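Local atomic coordinates of cellulase CEL9M (Clostridium cellulolyticum, PDB entry 1IA6), a protein that probably hydrolyses internal beta-1,4-glucosidic linkages in cellulose and related beta-glucans as a family 9 glycoside hydrolase. Residues Y204-F209 and C255-Y260. Numbering follows the deposited sequence.
Sequences YQATSF and CWDDMY. With CA (calcium ion), chain B; SO4 (sulfate ion), chain E.
Trp256 takes the CD1 edge of Tyr204 over one face of its indole, CD1 standing 3.5 Å from Trp256 CE2; the planes meet at 81°, which makes the pair a T-shaped stack. Tyr204 OH is hydrogen-bonded to Asp56, and Trp256 NE1 donates to O2 of a sulfate ion, likely a crystallisation additive, which Arg308 also binds. The carbonyl O of Trp256 accepts from a calcium-bound water at 2.7 Å. The other indole face carries CB of Asp257. With its CG anti to the backbone N (chi1 -173°), Asp257 reaches across to Thr207 and grips it twice. OD1 accepts from Thr207 N at 2.8 Å with an N-H...O angle of 159°. OD2 accepts from Thr207 OG1 at 2.7 Å. Both donors arrive on the syn side, slightly out of the carboxylate plane, a two-pronged hold that fixes the carboxylate's rotation. This carboxylate does not touch the calcium ion directly; OD1 instead accepts from a second calcium-bound water. The metal joins the loops preceding helices 210-224 and 260-271 of the (alpha/alpha)6 barrel of the family 9 catalytic module: Asp257 O binds it at 2.4 Å, Ser208 supplies O and OG, and both carboxylate oxygens of Asp211 and OD2 of Asp212, from the start of helix 210-224, complete the eight-atom shell. Next, Asp258 OD1 accepts from Tyr260 N at 3.1 Å, an Asx turn leading into helix 260-271, while Tyr260 OH lies 3.9 Å from Ser208 CB.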
# COMPACT_ATOMS: atom_id res chain seq x y z
N TYR A 204 -9.70 -9.18 5.48
CA TYR A 204 -9.84 -7.79 5.11
C TYR A 204 -11.30 -7.41 5.04
O TYR A 204 -11.90 -7.34 3.97
CB TYR A 204 -9.14 -7.53 3.77
CG TYR A 204 -7.63 -7.51 3.90
CD1 TYR A 204 -6.98 -6.37 4.38
CD2 TYR A 204 -6.87 -8.64 3.62
CE1 TYR A 204 -5.60 -6.35 4.57
CE2 TYR A 204 -5.48 -8.63 3.80
CZ TYR A 204 -4.86 -7.49 4.28
OH TYR A 204 -3.50 -7.48 4.47
N GLN A 205 -11.88 -7.17 6.21
CA GLN A 205 -13.28 -6.79 6.32
C GLN A 205 -13.43 -5.29 6.12
O GLN A 205 -13.09 -4.50 7.00
CB GLN A 205 -13.83 -7.21 7.68
CG GLN A 205 -13.92 -8.72 7.84
CD GLN A 205 -14.29 -9.14 9.24
OE1 GLN A 205 -13.45 -9.16 10.15
NE2 GLN A 205 -15.56 -9.47 9.44
N ALA A 206 -13.95 -4.90 4.96
CA ALA A 206 -14.11 -3.49 4.62
C ALA A 206 -15.38 -2.90 5.22
O ALA A 206 -16.36 -3.60 5.46
CB ALA A 206 -14.12 -3.32 3.11
N THR A 207 -15.36 -1.58 5.44
CA THR A 207 -16.50 -0.90 6.03
C THR A 207 -17.00 0.32 5.26
O THR A 207 -18.06 0.85 5.57
CB THR A 207 -16.15 -0.42 7.45
OG1 THR A 207 -15.11 0.57 7.38
CG2 THR A 207 -15.67 -1.58 8.31
N SER A 208 -16.25 0.76 4.26
CA SER A 208 -16.64 1.95 3.52
C SER A 208 -16.22 1.93 2.06
O SER A 208 -15.16 1.40 1.73
CB SER A 208 -16.02 3.17 4.18
OG SER A 208 -14.61 3.06 4.14
N PHE A 209 -17.03 2.53 1.19
CA PHE A 209 -16.68 2.60 -0.23
C PHE A 209 -16.83 4.02 -0.79
O PHE A 209 -16.27 4.33 -1.84
CB PHE A 209 -17.51 1.60 -1.05
CG PHE A 209 -18.98 1.88 -1.05
CD1 PHE A 209 -19.52 2.87 -1.86
CD2 PHE A 209 -19.84 1.14 -0.24
CE1 PHE A 209 -20.88 3.13 -1.87
CE2 PHE A 209 -21.21 1.39 -0.24
CZ PHE A 209 -21.73 2.39 -1.06
N CYS A 255 -5.45 4.24 5.20
CA CYS A 255 -5.15 2.82 5.23
C CYS A 255 -6.05 2.12 4.22
O CYS A 255 -6.93 2.75 3.63
CB CYS A 255 -5.33 2.24 6.64
SG CYS A 255 -6.98 2.38 7.35
N TRP A 256 -5.84 0.82 4.02
CA TRP A 256 -6.62 0.09 3.03
C TRP A 256 -8.13 0.22 3.14
O TRP A 256 -8.82 0.15 2.13
CB TRP A 256 -6.22 -1.40 3.01
CG TRP A 256 -6.39 -2.12 4.31
CD1 TRP A 256 -5.44 -2.29 5.28
CD2 TRP A 256 -7.58 -2.75 4.79
NE1 TRP A 256 -5.98 -3.00 6.34
CE2 TRP A 256 -7.29 -3.29 6.06
CE3 TRP A 256 -8.87 -2.91 4.27
CZ2 TRP A 256 -8.24 -3.98 6.83
CZ3 TRP A 256 -9.82 -3.60 5.03
CH2 TRP A 256 -9.49 -4.12 6.29
N ASP A 257 -8.65 0.43 4.35
CA ASP A 257 -10.10 0.53 4.53
C ASP A 257 -10.64 1.96 4.61
O ASP A 257 -11.80 2.20 4.29
CB ASP A 257 -10.53 -0.23 5.79
CG ASP A 257 -12.04 -0.31 5.95
OD1 ASP A 257 -12.73 -0.64 4.97
OD2 ASP A 257 -12.54 -0.05 7.07
N ASP A 258 -9.80 2.89 5.04
CA ASP A 258 -10.22 4.28 5.21
C ASP A 258 -9.42 5.26 4.36
O ASP A 258 -8.26 5.55 4.65
CB ASP A 258 -10.13 4.65 6.70
CG ASP A 258 -10.52 6.09 6.98
OD1 ASP A 258 -11.12 6.74 6.10
OD2 ASP A 258 -10.23 6.56 8.10
N MET A 259 -10.04 5.77 3.30
CA MET A 259 -9.38 6.71 2.41
C MET A 259 -10.05 8.08 2.44
O MET A 259 -9.88 8.89 1.53
CB MET A 259 -9.38 6.17 0.98
CG MET A 259 -8.41 5.03 0.75
SD MET A 259 -6.69 5.54 0.98
CE MET A 259 -6.38 6.33 -0.61
N TYR A 260 -10.81 8.36 3.50
CA TYR A 260 -11.50 9.64 3.63
C TYR A 260 -10.57 10.84 3.72
O TYR A 260 -10.88 11.90 3.17
CB TYR A 260 -12.43 9.62 4.84
CG TYR A 260 -13.73 8.89 4.56
CD1 TYR A 260 -14.71 9.47 3.75
CD2 TYR A 260 -13.95 7.61 5.06
CE1 TYR A 260 -15.88 8.78 3.44
CE2 TYR A 260 -15.12 6.91 4.74
CZ TYR A 260 -16.07 7.51 3.94
OH TYR A 260 -17.22 6.82 3.61
CA CA B . -12.99 2.40 2.17
S SO4 E . -4.52 -5.13 9.26
O1 SO4 E . -4.02 -6.52 9.22
O2 SO4 E . -4.03 -4.41 8.07
O3 SO4 E . -4.05 -4.47 10.49
O4 SO4 E . -6.00 -5.16 9.26
O HOH W 1 -10.65 2.10 1.59
O HOH W 2 -12.77 0.02 2.24